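Local coordinates for protein sucrose 6(F)-phosphate phosphorylase (Thermoanaerobacterium thermosaccharolyticum DSM 571, PDB 6S9V) that is a bacterial phosphorylase of the alpha-amylase family, built on a closed eight-stranded parallel barrel, at residues Ile126-Trp132 against Glu165-Thr169; Asp310-Pro316 against Phe355-Asn361; Phe443-Glu448 against Ile488-Glu493. All blocks are in the same frame, centred on the assembly; numbering follows the deposited sequence.

Taken from the N terminus, the three contacts close one after another, with no nesting or crossing. Interaction 1 closes a loop of 32 intervening residues in the excursion between barrel strands 92-97 and 207-210, joining the loop after helix 107-115 to the hairpin strand 164-168. Interaction 2 shuts 38 residues, including helix 324-336, by pairing 310-316 with 355-361 in the small sheet between barrel strands 302-304 and 388-392. Interaction 3 spans 39 residues and ties the end of helix 432-446 to the five-stranded C-terminal sheet. Centres of interactions 1 and 3 lie about 56 Å apart, on opposite sides of the chain's centre; interaction 2 is the most central.

Interaction 1 (Ile126-Trp132 against Glu165-Thr169); sequences ITLDKLW and EKVWT
W168 supplies the apolar centre, its six-membered ring receiving three side chains of 126-132. L131 CD1 lies over one face, 3.8 Å from the centroid and 28° off the normal, a CH-pi contact. L128 CD2 comes instead to the edge, near the ring plane, 3.4 Å from W168 CE3, while the other branch, CD1, packs on K166 CB. W132 meets the same ring rim to rim, with planes at 43°, so neither indole covers the other. Nearer the backbone, I126 CB rests 3.6 Å from W168 CB.

The main chains join at a single bridge, T127 with V167. Its firm bond runs from W168 N to I126 O (2.9 Å); the other, L128 N to K166 O, is weak at 3.4 Å. One water links I126 N to W168 O. At the polar edge a second water connects D129 N with E165 OE2. T127 OG1, set between its backbone N and carbonyl carbon (chi1 45°), donates from there to D129 OD1 (2.7 Å). R117 forms salt bridges with both D129 and E165.

The bridge adds the 126-132 loop beside the hairpin of strands 153-157 and 164-168, with T127 and V167 against F112 of helix 107-115 and W168 against D181 of strand 179-181.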
loop_
_atom_site.group_PDB
_atom_site.type_symbol
_atom_site.label_atom_id
_atom_site.label_comp_id
_atom_site.label_asym_id
_atom_site.label_seq_id
_atom_site.Cartn_x
_atom_site.Cartn_y
_atom_site.Cartn_z
ATOM N N ILE A 126 -1.367 7.517 24.195
ATOM C CA ILE A 126 -1.790 6.358 24.994
ATOM C C ILE A 126 -0.758 6.208 26.106
ATOM O O ILE A 126 0.148 5.377 26.064
ATOM C CB ILE A 126 -1.940 5.089 24.145
ATOM C CG1 ILE A 126 -2.903 5.328 22.979
ATOM C CG2 ILE A 126 -2.434 3.932 25.007
ATOM C CD1 ILE A 126 -3.016 4.152 22.014
ATOM N N THR A 127 -0.876 7.066 27.112
ATOM C CA THR A 127 -0.167 6.827 28.360
ATOM C C THR A 127 -0.670 5.514 28.953
ATOM O O THR A 127 -1.855 5.184 28.847
ATOM C CB THR A 127 -0.371 7.990 29.327
ATOM O OG1 THR A 127 -1.751 8.371 29.340
ATOM C CG2 THR A 127 0.481 9.189 28.904
ATOM N N LEU A 128 0.238 4.740 29.548
ATOM C CA LEU A 128 -0.113 3.372 29.912
ATOM C C LEU A 128 -1.191 3.305 30.992
ATOM O O LEU A 128 -1.794 2.243 31.177
ATOM C CB LEU A 128 1.124 2.599 30.375
ATOM C CG LEU A 128 2.241 2.379 29.350
ATOM C CD1 LEU A 128 3.092 1.183 29.771
ATOM C CD2 LEU A 128 1.743 2.198 27.944
ATOM N N ASP A 129 -1.441 4.396 31.719
ATOM C CA ASP A 129 -2.532 4.393 32.688
ATOM C C ASP A 129 -3.895 4.225 32.025
ATOM O O ASP A 129 -4.872 3.916 32.714
ATOM C CB ASP A 129 -2.513 5.671 33.528
ATOM C CG ASP A 129 -2.629 6.930 32.694
ATOM O OD1 ASP A 129 -2.586 6.843 31.449
ATOM O OD2 ASP A 129 -2.775 8.016 33.295
ATOM N N LYS A 130 -3.992 4.447 30.713
ATOM C CA LYS A 130 -5.231 4.188 29.989
ATOM C C LYS A 130 -5.471 2.702 29.746
ATOM O O LYS A 130 -6.596 2.323 29.400
ATOM C CB LYS A 130 -5.232 4.936 28.652
ATOM C CG LYS A 130 -5.275 6.458 28.791
ATOM C CD LYS A 130 -5.221 7.145 27.431
ATOM C CE LYS A 130 -5.512 8.636 27.526
ATOM N NZ LYS A 130 -5.424 9.328 26.189
ATOM N N LEU A 131 -4.454 1.859 29.930
ATOM C CA LEU A 131 -4.577 0.418 29.733
ATOM C C LEU A 131 -4.491 -0.373 31.027
ATOM O O LEU A 131 -5.089 -1.445 31.119
ATOM C CB LEU A 131 -3.490 -0.073 28.773
ATOM C CG LEU A 131 -3.625 0.485 27.353
ATOM C CD1 LEU A 131 -2.360 0.216 26.547
ATOM C CD2 LEU A 131 -4.852 -0.091 26.653
ATOM N N TRP A 132 -3.746 0.119 32.014
ATOM C CA TRP A 132 -3.562 -0.553 33.294
ATOM C C TRP A 132 -3.795 0.485 34.381
ATOM O O TRP A 132 -3.373 1.637 34.245
ATOM C CB TRP A 132 -2.169 -1.170 33.402
ATOM C CG TRP A 132 -1.968 -2.328 32.470
ATOM C CD1 TRP A 132 -2.549 -3.563 32.555
ATOM C CD2 TRP A 132 -1.152 -2.348 31.291
ATOM N NE1 TRP A 132 -2.132 -4.353 31.510
ATOM C CE2 TRP A 132 -1.275 -3.631 30.720
ATOM C CE3 TRP A 132 -0.324 -1.409 30.670
ATOM C CZ2 TRP A 132 -0.601 -3.997 29.562
ATOM C CZ3 TRP A 132 0.340 -1.771 29.518
ATOM C CH2 TRP A 132 0.198 -3.055 28.974
ATOM N N GLU A 165 7.905 8.475 31.988
ATOM C CA GLU A 165 6.559 8.170 31.530
ATOM C C GLU A 165 6.634 7.255 30.321
ATOM O O GLU A 165 7.398 7.514 29.383
ATOM C CB GLU A 165 5.769 9.430 31.163
ATOM C CG GLU A 165 4.302 9.145 30.862
ATOM C CD GLU A 165 3.361 9.723 31.897
ATOM O OE1 GLU A 165 3.474 10.929 32.201
ATOM O OE2 GLU A 165 2.509 8.968 32.412
ATOM N N LYS A 166 5.820 6.212 30.333
ATOM C CA LYS A 166 5.699 5.296 29.212
ATOM C C LYS A 166 4.462 5.642 28.403
ATOM O O LYS A 166 3.407 5.951 28.965
ATOM C CB LYS A 166 5.609 3.851 29.704
ATOM C CG LYS A 166 6.885 3.341 30.339
ATOM C CD LYS A 166 6.742 1.890 30.769
ATOM C CE LYS A 166 8.092 1.284 31.112
ATOM N NZ LYS A 166 8.534 1.665 32.469
ATOM N N VAL A 167 4.610 5.630 27.078
ATOM C CA VAL A 167 3.494 5.807 26.162
ATOM C C VAL A 167 3.569 4.708 25.112
ATOM O O VAL A 167 4.646 4.191 24.794
ATOM C CB VAL A 167 3.473 7.197 25.481
ATOM C CG1 VAL A 167 3.369 8.295 26.524
ATOM C CG2 VAL A 167 4.698 7.381 24.612
ATOM N N TRP A 168 2.412 4.357 24.568
ATOM C CA TRP A 168 2.338 3.280 23.594
ATOM C C TRP A 168 3.025 3.682 22.294
ATOM O O TRP A 168 2.806 4.780 21.765
ATOM C CB TRP A 168 0.874 2.916 23.347
ATOM C CG TRP A 168 0.658 1.481 23.005
ATOM C CD1 TRP A 168 0.453 0.944 21.766
ATOM C CD2 TRP A 168 0.668 0.385 23.924
ATOM N NE1 TRP A 168 0.309 -0.422 21.861
ATOM C CE2 TRP A 168 0.442 -0.788 23.177
ATOM C CE3 TRP A 168 0.841 0.284 25.308
ATOM C CZ2 TRP A 168 0.377 -2.050 23.770
ATOM C CZ3 TRP A 168 0.778 -0.972 25.896
ATOM C CH2 TRP A 168 0.549 -2.120 25.124
ATOM N N THR A 169 3.859 2.777 21.776
ATOM C CA THR A 169 4.544 2.972 20.497
ATOM C C THR A 169 4.557 1.605 19.817
ATOM O O THR A 169 5.410 0.767 20.123
ATOM C CB THR A 169 5.954 3.534 20.674
ATOM O OG1 THR A 169 6.758 2.636 21.455
ATOM C CG2 THR A 169 5.896 4.887 21.380
HETATM O O HOH W 1 0.828 6.651 22.624
HETATM O O HOH W 2 0.598 6.578 32.538
#

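Interaction 2 (Asp310-Pro316 against Phe355-Asn361); sequences DGIPVKP and FDVHQIN. With SO4 (sulfate ion), chain D.
V314 fits between two parts of the opposite segment: CG1 reaches the edge of the F355 ring, 3.7 Å from CE2, while CG2 packs 3.8 Å from I360 CG1. K315 lies beside the same phenyl ring, its CD 3.6 Å from F355 CD2, before its bent chain carries NZ to a salt bridge with D319.

Antiparallel pairing runs through I312 and I360, whose reciprocal N-H to O bonds are both 2.8 Å. V314 N then bonds H358 O, and K315 N bonds V357 O.

H358 is held at both ring nitrogens. ND1 donates to K315 O (2.7 Å) in the carbonyl plane, and NE2 donates almost straight, at 175°, to sulfate O3, at 2.7 Å. A chi1 of -174°, placing CG opposite the backbone N, sends the ring to that carbonyl. Y215 and R148 also bond the sulfate. Q359 OE1 takes G311 N from above its amide plane (50° out), and its NE2 reaches the sulfate through a water.

H358 and Q359 both face S342 in a classic beta bulge. Strand 357-361 is the middle strand of three, between 312-313 and 340-343, with I312 against helix 275-285 and I360 against helix 324-336.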
loop_
_atom_site.group_PDB
_atom_site.type_symbol
_atom_site.label_atom_id
_atom_site.label_comp_id
_atom_site.label_asym_id
_atom_site.label_seq_id
_atom_site.Cartn_x
_atom_site.Cartn_y
_atom_site.Cartn_z
ATOM N N ASP A 310 6.217 -1.576 0.364
ATOM C CA ASP A 310 6.532 -2.643 1.298
ATOM C C ASP A 310 6.893 -3.898 0.503
ATOM O O ASP A 310 7.137 -3.839 -0.709
ATOM C CB ASP A 310 5.354 -2.860 2.253
ATOM C CG ASP A 310 5.154 -1.697 3.211
ATOM O OD1 ASP A 310 6.140 -1.018 3.541
ATOM O OD2 ASP A 310 3.997 -1.458 3.629
ATOM N N GLY A 311 6.967 -5.046 1.184
ATOM C CA GLY A 311 7.273 -6.303 0.531
ATOM C C GLY A 311 6.038 -7.052 0.058
ATOM O O GLY A 311 4.894 -6.667 0.306
ATOM N N ILE A 312 6.291 -8.158 -0.642
ATOM C CA ILE A 312 5.230 -9.017 -1.171
ATOM C C ILE A 312 4.601 -9.794 -0.018
ATOM O O ILE A 312 5.303 -10.551 0.660
ATOM C CB ILE A 312 5.781 -9.964 -2.253
ATOM C CG1 ILE A 312 6.400 -9.157 -3.403
ATOM C CG2 ILE A 312 4.682 -10.877 -2.756
ATOM C CD1 ILE A 312 7.385 -9.955 -4.256
ATOM N N PRO A 313 3.303 -9.643 0.255
ATOM C CA PRO A 313 2.735 -10.274 1.455
ATOM C C PRO A 313 2.710 -11.795 1.385
ATOM O O PRO A 313 2.417 -12.386 0.344
ATOM C CB PRO A 313 1.304 -9.712 1.515
ATOM C CG PRO A 313 1.372 -8.426 0.765
ATOM C CD PRO A 313 2.362 -8.681 -0.352
ATOM N N VAL A 314 2.981 -12.421 2.531
ATOM C CA VAL A 314 2.850 -13.865 2.683
ATOM C C VAL A 314 1.923 -14.150 3.863
ATOM O O VAL A 314 0.748 -14.473 3.669
ATOM C CB VAL A 314 4.226 -14.535 2.859
ATOM C CG1 VAL A 314 4.074 -16.035 3.004
ATOM C CG2 VAL A 314 5.115 -14.203 1.680
ATOM N N LYS A 315 2.442 -14.040 5.103
ATOM C CA LYS A 315 1.599 -14.203 6.287
ATOM C C LYS A 315 1.333 -12.852 6.950
ATOM O O LYS A 315 2.263 -12.056 7.108
ATOM C CB LYS A 315 2.242 -15.118 7.333
ATOM C CG LYS A 315 2.454 -16.545 6.918
ATOM C CD LYS A 315 3.144 -17.320 8.046
ATOM C CE LYS A 315 2.279 -17.426 9.301
ATOM N NZ LYS A 315 0.999 -18.142 9.031
ATOM N N PRO A 316 0.104 -12.588 7.414
ATOM C CA PRO A 316 -1.086 -13.448 7.463
ATOM C C PRO A 316 -1.950 -13.408 6.205
ATOM O O PRO A 316 -2.967 -14.108 6.156
ATOM C CB PRO A 316 -1.865 -12.873 8.653
ATOM C CG PRO A 316 -1.574 -11.394 8.559
ATOM C CD PRO A 316 -0.122 -11.303 8.110
ATOM N N PHE A 355 6.488 -21.314 10.416
ATOM C CA PHE A 355 6.686 -20.433 9.273
ATOM C C PHE A 355 6.280 -19.023 9.688
ATOM O O PHE A 355 5.137 -18.805 10.107
ATOM C CB PHE A 355 5.844 -20.924 8.098
ATOM C CG PHE A 355 6.174 -20.278 6.777
ATOM C CD1 PHE A 355 7.385 -20.518 6.156
ATOM C CD2 PHE A 355 5.260 -19.452 6.149
ATOM C CE1 PHE A 355 7.680 -19.938 4.931
ATOM C CE2 PHE A 355 5.554 -18.864 4.929
ATOM C CZ PHE A 355 6.761 -19.109 4.321
ATOM N N ASP A 356 7.190 -18.061 9.569
ATOM C CA ASP A 356 6.920 -16.730 10.110
ATOM C C ASP A 356 7.332 -15.641 9.127
ATOM O O ASP A 356 7.800 -14.568 9.520
ATOM C CB ASP A 356 7.603 -16.525 11.466
ATOM C CG ASP A 356 9.108 -16.573 11.383
ATOM O OD1 ASP A 356 9.643 -17.154 10.413
ATOM O OD2 ASP A 356 9.761 -16.013 12.288
ATOM N N VAL A 357 7.115 -15.880 7.840
ATOM C CA VAL A 357 7.442 -14.896 6.816
ATOM C C VAL A 357 6.253 -13.957 6.629
ATOM O O VAL A 357 5.175 -14.377 6.193
ATOM C CB VAL A 357 7.812 -15.575 5.488
ATOM C CG1 VAL A 357 8.139 -14.511 4.449
ATOM C CG2 VAL A 357 8.977 -16.558 5.698
ATOM N N HIS A 358 6.473 -12.675 6.929
ATOM C CA HIS A 358 5.447 -11.647 6.766
ATOM C C HIS A 358 5.433 -11.123 5.340
ATOM O O HIS A 358 4.375 -11.074 4.698
ATOM C CB HIS A 358 5.713 -10.526 7.780
ATOM C CG HIS A 358 4.662 -9.463 7.827
ATOM N ND1 HIS A 358 3.319 -9.743 7.963
ATOM C CD2 HIS A 358 4.764 -8.114 7.798
ATOM C CE1 HIS A 358 2.636 -8.612 7.997
ATOM N NE2 HIS A 358 3.489 -7.608 7.902
ATOM N N GLN A 359 6.598 -10.745 4.811
ATOM C CA GLN A 359 6.689 -10.182 3.473
ATOM C C GLN A 359 8.029 -10.535 2.837
ATOM O O GLN A 359 9.034 -10.728 3.529
ATOM C CB GLN A 359 6.507 -8.661 3.507
ATOM C CG GLN A 359 5.112 -8.247 3.923
ATOM C CD GLN A 359 4.939 -6.753 4.083
ATOM O OE1 GLN A 359 5.867 -5.969 3.869
ATOM N NE2 GLN A 359 3.732 -6.349 4.461
ATOM N N ILE A 360 8.011 -10.620 1.512
ATOM C CA ILE A 360 9.198 -10.847 0.695
ATOM C C ILE A 360 9.654 -9.490 0.173
ATOM O O ILE A 360 8.973 -8.873 -0.656
ATOM C CB ILE A 360 8.903 -11.804 -0.468
ATOM C CG1 ILE A 360 8.356 -13.136 0.043
ATOM C CG2 ILE A 360 10.160 -12.025 -1.304
ATOM C CD1 ILE A 360 7.729 -13.990 -1.065
ATOM N N ASN A 361 10.812 -9.034 0.628
ATOM C CA ASN A 361 11.385 -7.761 0.196
ATOM C C ASN A 361 12.259 -8.016 -1.029
ATOM O O ASN A 361 13.350 -8.588 -0.912
ATOM C CB ASN A 361 12.200 -7.129 1.323
ATOM C CG ASN A 361 11.378 -6.890 2.572
ATOM O OD1 ASN A 361 10.214 -6.512 2.494
ATOM N ND2 ASN A 361 11.980 -7.127 3.731
HETATM S S SO4 D . 2.410 -4.377 9.185
HETATM O O1 SO4 D . 1.111 -4.855 9.677
HETATM O O2 SO4 D . 3.471 -4.689 10.137
HETATM O O3 SO4 D . 2.684 -5.027 7.910
HETATM O O4 SO4 D . 2.375 -2.930 9.011
HETATM O O HOH W 3 3.402 -3.760 5.438
#

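Interaction 3 (Phe443-Glu448 against Ile488-Glu493); sequences FRNEYE and IDYINE
F443 and Y447, one helical turn apart, converge on Y490 and build an aromatic cluster. F443 points an edge at the Y490 face: CE1 stands 3.9 Å above the plane, over the ring centre, with centroids 5.3 Å apart and planes at 63°, a T-shaped pair. Y490 in turn directs its own edge toward the face of Y447, offset, with planes at 72°; Y490 CD2 comes 3.7 Å from Y447 CE1, and Y490 CB lies over the Y447 face.

The torsions explain how two helix residues reach one strand residue. In both F443 and Y447 CG stands opposite the backbone N, which extends each ring outward to the sheet. Y490 takes the less common setting, chi1 71°, its CG between N and the carbonyl carbon, and this turns one ring face to F443. Beside it, I488 and F443 run past each other in opposite directions, and I488 CG2 lies 3.8 Å from F443 CE2.

The Y447 hydroxyl fixes the far end of its ring. It donates to I491 O at 2.6 Å, in the carbonyl plane and on a lone pair, and the oxygen sits at the ring edge. R474 N, from strand 473-480, also bonds this hydroxyl, so Y447 is tied to two neighbouring strands.

At the margin E448 OE2 and E493 OE2 approach to 4.1 Å, though E493 is poorly ordered. Y447 is the first residue to leave helical geometry after helix 432-446, so the cluster marks where that helix ends against strand 485-491. The arrangement is a helix-on-sheet interface, with aromatic residues joining this helix to the antiparallel C-terminal sheet that follows the catalytic barrel, as in alpha-amylase-family enzymes.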
loop_
_atom_site.group_PDB
_atom_site.type_symbol
_atom_site.label_atom_id
_atom_site.label_comp_id
_atom_site.label_asym_id
_atom_site.label_seq_id
_atom_site.Cartn_x
_atom_site.Cartn_y
_atom_site.Cartn_z
ATOM N N PHE A 443 -2.823 0.857 -23.170
ATOM C CA PHE A 443 -3.944 0.043 -23.622
ATOM C C PHE A 443 -4.981 -0.120 -22.515
ATOM O O PHE A 443 -6.188 0.020 -22.754
ATOM C CB PHE A 443 -3.481 -1.331 -24.099
ATOM C CG PHE A 443 -4.603 -2.170 -24.654
ATOM C CD1 PHE A 443 -5.035 -1.991 -25.959
ATOM C CD2 PHE A 443 -5.246 -3.106 -23.861
ATOM C CE1 PHE A 443 -6.093 -2.745 -26.476
ATOM C CE2 PHE A 443 -6.291 -3.873 -24.372
ATOM C CZ PHE A 443 -6.709 -3.690 -25.680
ATOM N N ARG A 444 -4.524 -0.397 -21.289
ATOM C CA ARG A 444 -5.436 -0.548 -20.156
ATOM C C ARG A 444 -6.170 0.753 -19.832
ATOM O O ARG A 444 -7.291 0.719 -19.300
ATOM C CB ARG A 444 -4.648 -1.059 -18.946
ATOM C CG ARG A 444 -5.427 -1.174 -17.658
ATOM C CD ARG A 444 -6.643 -2.075 -17.771
ATOM N NE ARG A 444 -7.285 -2.221 -16.466
ATOM C CZ ARG A 444 -8.002 -1.266 -15.876
ATOM N NH1 ARG A 444 -8.176 -0.103 -16.482
ATOM N NH2 ARG A 444 -8.538 -1.471 -14.679
ATOM N N ASN A 445 -5.560 1.905 -20.125
ATOM C CA ASN A 445 -6.228 3.184 -19.901
ATOM C C ASN A 445 -7.153 3.575 -21.041
ATOM O O ASN A 445 -8.115 4.321 -20.822
ATOM C CB ASN A 445 -5.212 4.309 -19.713
ATOM C CG ASN A 445 -4.469 4.199 -18.409
ATOM O OD1 ASN A 445 -4.919 3.515 -17.486
ATOM N ND2 ASN A 445 -3.321 4.875 -18.318
ATOM N N GLU A 446 -6.870 3.123 -22.261
ATOM C CA GLU A 446 -7.578 3.615 -23.433
ATOM C C GLU A 446 -8.712 2.703 -23.874
ATOM O O GLU A 446 -9.743 3.194 -24.343
ATOM C CB GLU A 446 -6.617 3.782 -24.622
ATOM C CG GLU A 446 -5.554 4.865 -24.474
ATOM C CD GLU A 446 -4.472 4.772 -25.550
ATOM O OE1 GLU A 446 -4.475 3.779 -26.306
ATOM O OE2 GLU A 446 -3.625 5.690 -25.651
ATOM N N TYR A 447 -8.566 1.390 -23.739
ATOM C CA TYR A 447 -9.541 0.494 -24.339
ATOM C C TYR A 447 -10.786 0.398 -23.467
ATOM O O TYR A 447 -10.708 0.073 -22.281
ATOM C CB TYR A 447 -8.944 -0.884 -24.588
ATOM C CG TYR A 447 -9.779 -1.639 -25.599
ATOM C CD1 TYR A 447 -9.832 -1.228 -26.927
ATOM C CD2 TYR A 447 -10.556 -2.717 -25.216
ATOM C CE1 TYR A 447 -10.619 -1.897 -27.852
ATOM C CE2 TYR A 447 -11.338 -3.390 -26.130
ATOM C CZ TYR A 447 -11.368 -2.979 -27.440
ATOM O OH TYR A 447 -12.162 -3.652 -28.331
ATOM N N GLU A 448 -11.942 0.644 -24.075
ATOM C CA GLU A 448 -13.164 0.882 -23.317
ATOM C C GLU A 448 -13.722 -0.372 -22.653
ATOM O O GLU A 448 -14.512 -0.251 -21.706
ATOM C CB GLU A 448 -14.206 1.500 -24.253
ATOM C CG GLU A 448 -13.779 2.841 -24.871
ATOM C CD GLU A 448 -12.900 2.718 -26.131
ATOM O OE1 GLU A 448 -12.313 1.638 -26.390
ATOM O OE2 GLU A 448 -12.804 3.726 -26.872
ATOM N N ILE A 488 -3.269 -10.016 -26.622
ATOM C CA ILE A 488 -4.583 -9.430 -26.367
ATOM C C ILE A 488 -5.294 -9.316 -27.707
ATOM O O ILE A 488 -4.857 -8.566 -28.593
ATOM C CB ILE A 488 -4.486 -8.069 -25.669
ATOM C CG1 ILE A 488 -3.861 -8.226 -24.283
ATOM C CG2 ILE A 488 -5.876 -7.433 -25.576
ATOM C CD1 ILE A 488 -3.620 -6.913 -23.566
ATOM N N ASP A 489 -6.377 -10.075 -27.866
ATOM C CA ASP A 489 -7.241 -9.976 -29.034
ATOM C C ASP A 489 -8.334 -8.964 -28.717
ATOM O O ASP A 489 -9.038 -9.115 -27.715
ATOM C CB ASP A 489 -7.868 -11.326 -29.374
ATOM C CG ASP A 489 -6.871 -12.309 -29.960
ATOM O OD1 ASP A 489 -5.862 -11.869 -30.542
ATOM O OD2 ASP A 489 -7.110 -13.527 -29.846
ATOM N N TYR A 490 -8.468 -7.935 -29.547
ATOM C CA TYR A 490 -9.426 -6.877 -29.257
ATOM C C TYR A 490 -10.071 -6.394 -30.545
ATOM O O TYR A 490 -9.608 -6.684 -31.650
ATOM C CB TYR A 490 -8.761 -5.712 -28.511
ATOM C CG TYR A 490 -7.821 -4.888 -29.358
ATOM C CD1 TYR A 490 -6.496 -5.264 -29.525
ATOM C CD2 TYR A 490 -8.259 -3.731 -29.986
ATOM C CE1 TYR A 490 -5.630 -4.512 -30.297
ATOM C CE2 TYR A 490 -7.406 -2.971 -30.765
ATOM C CZ TYR A 490 -6.089 -3.367 -30.916
ATOM O OH TYR A 490 -5.236 -2.624 -31.688
ATOM N N ILE A 491 -11.164 -5.649 -30.382
ATOM C CA ILE A 491 -11.943 -5.116 -31.496
ATOM C C ILE A 491 -11.524 -3.665 -31.699
ATOM O O ILE A 491 -11.651 -2.842 -30.783
ATOM C CB ILE A 491 -13.454 -5.215 -31.228
ATOM C CG1 ILE A 491 -13.872 -6.659 -30.938
ATOM C CG2 ILE A 491 -14.231 -4.635 -32.404
ATOM C CD1 ILE A 491 -13.565 -7.640 -32.043
ATOM N N ASN A 492 -11.027 -3.342 -32.891
ATOM C CA ASN A 492 -10.526 -1.999 -33.156
ATOM C C ASN A 492 -11.698 -1.077 -33.505
ATOM O O ASN A 492 -12.866 -1.468 -33.445
ATOM C CB ASN A 492 -9.464 -2.048 -34.254
ATOM C CG ASN A 492 -10.026 -2.449 -35.611
ATOM O OD1 ASN A 492 -11.238 -2.475 -35.830
ATOM N ND2 ASN A 492 -9.132 -2.786 -36.531
ATOM N N GLU A 493 -11.397 0.171 -33.873
ATOM C CA GLU A 493 -12.451 1.146 -34.127
ATOM C C GLU A 493 -13.301 0.779 -35.338
ATOM O O GLU A 493 -14.464 1.192 -35.413
ATOM C CB GLU A 493 -11.836 2.537 -34.319
ATOM C CG GLU A 493 -11.436 3.253 -33.030
ATOM C CD GLU A 493 -12.627 3.649 -32.176
ATOM O OE1 GLU A 493 -13.716 3.884 -32.742
ATOM O OE2 GLU A 493 -12.472 3.738 -30.940
#